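Local coordinates for peptidoglycan synthetase penicillin-binding protein 3 (Bifidobacterium adolescentis, PDB 4YE5), which probably binds penicillin and, as in other members of the transpeptidase family, cross-links peptidoglycan strands in the bacterial cell wall, at residues Thr51-Glu57 with Gly114-Lys120; Leu94-Leu99 with Lys130-Leu136. All coordinates share one frame; numbering follows the deposited sequence. Where two conformers were deposited one is given.

In the fold
Both contacts lie in the N-terminal region assigned to the penicillin-binding protein dimerisation family, their centres about 41 and 44 Å from the centre of the chain, far out along an elongated molecule with a radius of gyration of 32 Å. Contact 1 pairs strand 50-54 with the edge strand 117-123; contact 2 joins helix 87-99 to helix 125-132 and the turn after it. Their centres are about 14 Å apart, and along the chain their segments alternate. Three links bridge them: Lys120 NZ probably donates a hydrogen bond to Leu99 O (2.9 Å), Leu119 CD1 packs on Leu95 CD1 (3.7 Å), and Ile52 CG1 meets Leu99 CD2 (4.2 Å). The helical pair thus rests against the sheet face bearing Ile52.

Contact 1. Residues Thr51-Glu57 with Gly114-Lys120; sequences TIIGNPE and GQYVVLK
Ile53 and Val118 form an antiparallel, non-hydrogen-bonded pair, flanked by the hydrogen-bonded pairs Ile52-Lys120 and Gly54-Val117. Between Ile52 and Ile53 the register slips by one residue, Leu119 and Lys120 both facing Ile52. This is a classic beta bulge: Leu119 N bonds to Ile52 O at 2.9 Å. Lys120 N bonds weakly to Ile52 O at 3.4 Å. Traced outward, Ile53 CB lies 4.1 Å from Val117 O; chi1 of -57° puts CG1 beside the backbone N and CG2 anti to it, and Ile53 CG2 approaches that same oxygen and reaches Tyr116 CD2 at 3.7 Å, slanting against the ring. CG1 carries Ile53 CD1 on to Tyr116 OH and Val118 CG2, which lie on the same side of it, the latter 3.9 Å away. Past the strand, Pro56 CG touches Val117 CG1, while Glu57 N bonds to Gly114 O at 3.3 Å (N-H...O angle 141°), tying the start of the helix to the loop before strand 117-123. Asn55 is the N-cap of this helix, its OD1 accepting from Gln58 N. Strand 50-54 is the middle of a three-stranded antiparallel sheet, with 140-144 along its other edge; Leu110 and Ile112, in the loop after helix 103-109, pack on Val117.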
# COMPACT_ATOMS: atom_id res chain seq x y z
N THR A 51 -25.70 -8.44 16.76
CA THR A 51 -26.58 -9.58 16.96
C THR A 51 -26.88 -9.67 18.46
O THR A 51 -25.95 -9.63 19.28
CB THR A 51 -25.95 -10.88 16.44
OG1 THR A 51 -25.61 -10.73 15.06
CG2 THR A 51 -26.93 -12.02 16.57
N ILE A 52 -28.15 -9.76 18.81
CA ILE A 52 -28.54 -9.87 20.22
C ILE A 52 -28.65 -11.34 20.59
O ILE A 52 -29.40 -12.10 19.97
CB ILE A 52 -29.87 -9.14 20.51
CG1 ILE A 52 -29.74 -7.65 20.17
CG2 ILE A 52 -30.30 -9.33 21.99
CD1 ILE A 52 -28.55 -6.96 20.84
N ILE A 53 -27.87 -11.74 21.60
CA ILE A 53 -27.77 -13.13 22.02
C ILE A 53 -28.39 -13.32 23.39
O ILE A 53 -28.18 -12.51 24.29
CB ILE A 53 -26.28 -13.57 22.10
CG1 ILE A 53 -25.56 -13.35 20.75
CG2 ILE A 53 -26.16 -15.02 22.56
CD1 ILE A 53 -26.18 -14.13 19.58
N GLY A 54 -29.15 -14.40 23.56
CA GLY A 54 -29.61 -14.81 24.88
C GLY A 54 -28.91 -16.06 25.38
O GLY A 54 -28.44 -16.90 24.60
N ASN A 55 -28.81 -16.18 26.71
CA ASN A 55 -28.32 -17.38 27.38
C ASN A 55 -29.51 -18.08 28.06
O ASN A 55 -29.91 -17.71 29.17
CB ASN A 55 -27.25 -16.99 28.41
CG ASN A 55 -26.65 -18.19 29.14
OD1 ASN A 55 -27.32 -19.20 29.37
ND2 ASN A 55 -25.39 -18.07 29.53
N PRO A 56 -30.06 -19.11 27.40
CA PRO A 56 -31.29 -19.76 27.88
C PRO A 56 -31.23 -20.23 29.33
O PRO A 56 -32.15 -19.97 30.09
CB PRO A 56 -31.45 -20.94 26.92
CG PRO A 56 -30.76 -20.48 25.65
CD PRO A 56 -29.57 -19.70 26.14
N GLU A 57 -30.14 -20.87 29.73
CA GLU A 57 -30.11 -21.41 31.09
C GLU A 57 -30.00 -20.30 32.15
O GLU A 57 -30.57 -20.43 33.22
CB GLU A 57 -29.03 -22.49 31.26
CG GLU A 57 -27.61 -21.99 31.36
CD GLU A 57 -26.66 -23.07 31.87
OE1 GLU A 57 -25.60 -22.71 32.42
OE2 GLU A 57 -26.99 -24.27 31.74
N GLY A 114 -28.88 -25.18 26.86
CA GLY A 114 -27.63 -24.57 26.44
C GLY A 114 -27.47 -23.15 26.94
O GLY A 114 -28.32 -22.63 27.67
N GLN A 115 -26.38 -22.52 26.54
CA GLN A 115 -26.03 -21.20 27.04
C GLN A 115 -26.06 -20.18 25.93
O GLN A 115 -25.55 -19.07 26.09
CB GLN A 115 -24.64 -21.24 27.67
CG GLN A 115 -24.54 -22.20 28.84
CD GLN A 115 -23.53 -21.74 29.87
OE1 GLN A 115 -23.89 -21.18 30.91
NE2 GLN A 115 -22.25 -21.97 29.59
N TYR A 116 -26.64 -20.54 24.79
CA TYR A 116 -26.55 -19.70 23.60
C TYR A 116 -27.78 -19.81 22.69
O TYR A 116 -28.23 -20.91 22.37
CB TYR A 116 -25.30 -20.07 22.82
CG TYR A 116 -25.10 -19.27 21.55
CD1 TYR A 116 -25.66 -19.68 20.34
CD2 TYR A 116 -24.36 -18.11 21.57
CE1 TYR A 116 -25.47 -18.95 19.18
CE2 TYR A 116 -24.16 -17.37 20.41
CZ TYR A 116 -24.73 -17.80 19.22
OH TYR A 116 -24.54 -17.06 18.08
N VAL A 117 -28.31 -18.66 22.28
CA VAL A 117 -29.40 -18.60 21.30
C VAL A 117 -29.43 -17.21 20.67
O VAL A 117 -29.30 -16.21 21.36
CB VAL A 117 -30.79 -19.01 21.89
CG1 VAL A 117 -31.34 -17.96 22.86
CG2 VAL A 117 -31.80 -19.27 20.78
N VAL A 118 -29.55 -17.14 19.34
CA VAL A 118 -29.72 -15.85 18.68
C VAL A 118 -31.15 -15.38 18.89
O VAL A 118 -32.09 -16.14 18.67
CB VAL A 118 -29.45 -15.92 17.16
CG1 VAL A 118 -29.78 -14.58 16.52
CG2 VAL A 118 -28.01 -16.28 16.91
N LEU A 119 -31.32 -14.14 19.35
CA LEU A 119 -32.65 -13.60 19.57
C LEU A 119 -33.04 -12.68 18.43
O LEU A 119 -34.21 -12.65 18.02
CB LEU A 119 -32.72 -12.84 20.90
CG LEU A 119 -32.45 -13.68 22.14
CD1 LEU A 119 -32.36 -12.77 23.37
CD2 LEU A 119 -33.52 -14.75 22.32
N LYS A 120 -32.08 -11.91 17.94
CA LYS A 120 -32.31 -11.03 16.81
C LYS A 120 -31.00 -10.59 16.17
O LYS A 120 -30.04 -10.26 16.86
CB LYS A 120 -33.12 -9.80 17.22
CG LYS A 120 -33.69 -9.04 16.03
CD LYS A 120 -34.59 -7.91 16.45
CE LYS A 120 -35.12 -7.18 15.22
NZ LYS A 120 -36.04 -6.07 15.58

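Contact 2. Residues Leu94-Leu99 with Lys130-Leu136; sequences LLAPVL and KISKLNL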
# COMPACT_ATOMS: atom_id res chain seq x y z
N LEU A 94 -39.64 -8.58 29.28
CA LEU A 94 -38.81 -7.39 29.32
C LEU A 94 -38.28 -7.05 27.94
O LEU A 94 -38.25 -5.89 27.53
CB LEU A 94 -37.66 -7.58 30.33
CG LEU A 94 -38.05 -7.57 31.80
CD1 LEU A 94 -36.95 -8.16 32.69
CD2 LEU A 94 -38.40 -6.14 32.26
N LEU A 95 -37.89 -8.07 27.19
CA LEU A 95 -37.22 -7.88 25.91
C LEU A 95 -38.17 -7.55 24.78
O LEU A 95 -37.81 -6.81 23.86
CB LEU A 95 -36.49 -9.16 25.49
CG LEU A 95 -35.10 -9.44 26.02
CD1 LEU A 95 -34.64 -10.80 25.48
CD2 LEU A 95 -34.19 -8.33 25.56
N ALA A 96 -39.36 -8.14 24.83
CA ALA A 96 -40.30 -8.09 23.70
C ALA A 96 -40.55 -6.69 23.11
O ALA A 96 -40.38 -6.50 21.90
CB ALA A 96 -41.63 -8.80 24.06
N PRO A 97 -40.91 -5.69 23.95
CA PRO A 97 -41.14 -4.36 23.37
C PRO A 97 -39.88 -3.69 22.84
O PRO A 97 -39.97 -2.84 21.94
CB PRO A 97 -41.69 -3.55 24.55
CG PRO A 97 -41.24 -4.27 25.76
CD PRO A 97 -41.23 -5.72 25.39
N VAL A 98 -38.73 -4.04 23.38
CA VAL A 98 -37.50 -3.41 22.91
C VAL A 98 -37.09 -3.96 21.56
O VAL A 98 -36.66 -3.21 20.68
CB VAL A 98 -36.35 -3.59 23.94
CG1 VAL A 98 -35.12 -2.84 23.48
CG2 VAL A 98 -36.79 -3.11 25.33
N LEU A 99 -37.23 -5.27 21.38
CA LEU A 99 -36.85 -5.91 20.12
C LEU A 99 -37.97 -5.90 19.08
O LEU A 99 -37.76 -6.28 17.92
CB LEU A 99 -36.39 -7.36 20.38
CG LEU A 99 -35.09 -7.55 21.18
CD1 LEU A 99 -34.90 -9.01 21.55
CD2 LEU A 99 -33.87 -7.04 20.41
N LYS A 130 -30.77 0.39 24.51
CA LYS A 130 -32.01 0.16 25.25
C LYS A 130 -32.00 -1.19 25.98
O LYS A 130 -32.54 -1.31 27.08
CB LYS A 130 -33.24 0.24 24.33
CG LYS A 130 -33.49 1.63 23.76
CD LYS A 130 -34.68 1.62 22.80
CE LYS A 130 -35.00 3.03 22.32
NZ LYS A 130 -35.30 3.93 23.47
N ILE A 131 -31.42 -2.21 25.35
CA ILE A 131 -31.36 -3.54 25.97
C ILE A 131 -30.53 -3.45 27.25
O ILE A 131 -30.85 -4.07 28.27
CB ILE A 131 -30.75 -4.61 25.02
CG1 ILE A 131 -31.56 -4.74 23.73
CG2 ILE A 131 -30.60 -5.96 25.72
CD1 ILE A 131 -32.81 -5.58 23.86
N SER A 132 -29.44 -2.68 27.20
CA SER A 132 -28.56 -2.55 28.36
C SER A 132 -29.30 -2.00 29.56
O SER A 132 -28.99 -2.34 30.71
CB SER A 132 -27.35 -1.68 28.03
OG SER A 132 -26.49 -2.36 27.15
N LYS A 133 -30.30 -1.17 29.30
CA LYS A 133 -31.07 -0.57 30.39
C LYS A 133 -32.07 -1.53 31.03
O LYS A 133 -32.66 -1.22 32.05
CB LYS A 133 -31.76 0.72 29.93
CG LYS A 133 -30.78 1.80 29.47
CD LYS A 133 -31.44 3.16 29.35
CE LYS A 133 -30.77 4.19 30.26
NZ LYS A 133 -31.05 3.94 31.71
N LEU A 134 -32.27 -2.70 30.43
CA LEU A 134 -33.23 -3.66 30.99
C LEU A 134 -32.69 -4.39 32.22
O LEU A 134 -33.42 -5.18 32.84
CB LEU A 134 -33.68 -4.67 29.93
CG LEU A 134 -34.41 -4.10 28.70
CD1 LEU A 134 -34.55 -5.17 27.63
CD2 LEU A 134 -35.78 -3.51 29.09
N ASN A 135 -31.42 -4.15 32.57
CA ASN A 135 -30.79 -4.79 33.74
C ASN A 135 -30.81 -6.33 33.64
O ASN A 135 -31.10 -7.03 34.63
CB ASN A 135 -31.45 -4.35 35.06
CG ASN A 135 -31.20 -2.88 35.38
OD1 ASN A 135 -30.17 -2.31 35.00
ND2 ASN A 135 -32.14 -2.25 36.08
N LEU A 136 -30.50 -6.82 32.45
CA LEU A 136 -30.36 -8.24 32.13
C LEU A 136 -28.93 -8.58 31.70
O LEU A 136 -28.74 -9.41 30.80
CB LEU A 136 -31.25 -8.59 30.92
CG LEU A 136 -32.76 -8.43 31.01
CD1 LEU A 136 -33.36 -8.47 29.60
CD2 LEU A 136 -33.38 -9.49 31.94
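Val98 and Ile131 bring their CA atoms to 6.9 Å, as do Leu94 and Leu134, and no hydrogen bond joins the two segments. Val98 straddles the interface with its two methyls. Val98 CG1, anti to its own N (chi1 -176°), meets Ile131 CD1 at 3.6 Å and Lys130 CB at 3.7 Å; Val98 CG2 reaches tip to tip toward Leu134 and touches Leu134 CD1 at 3.8 Å. Ile131 CD1 is shared further: Leu95 CD2 approaches to 3.5 Å, and Leu99 CD2 arrives from a crosswise side chain at 3.9 Å. In the dimerisation-family region this is apolar packing of helix 87-99, kinked at Pro97 and Val98, proline having no amide hydrogen to donate, on the end of helix 125-132 and the turn that follows it. That type I turn runs from Ser132 to Asn135, whose positive phi (58°) marks the departure from helical geometry. Beyond it, Leu136 turns back to the first helix, its CD2 lying 3.9 Å from Leu94 CD1 and its CD1 beside Leu95 CG. Phe62 touches both Leu94 and Leu136, whereas Val140 of the sheet packs on Leu95 and Ile131. Asn135 ND2 donates to Cys75 O, tying the turn to the loop that carries the Cys67-Cys75 disulfide.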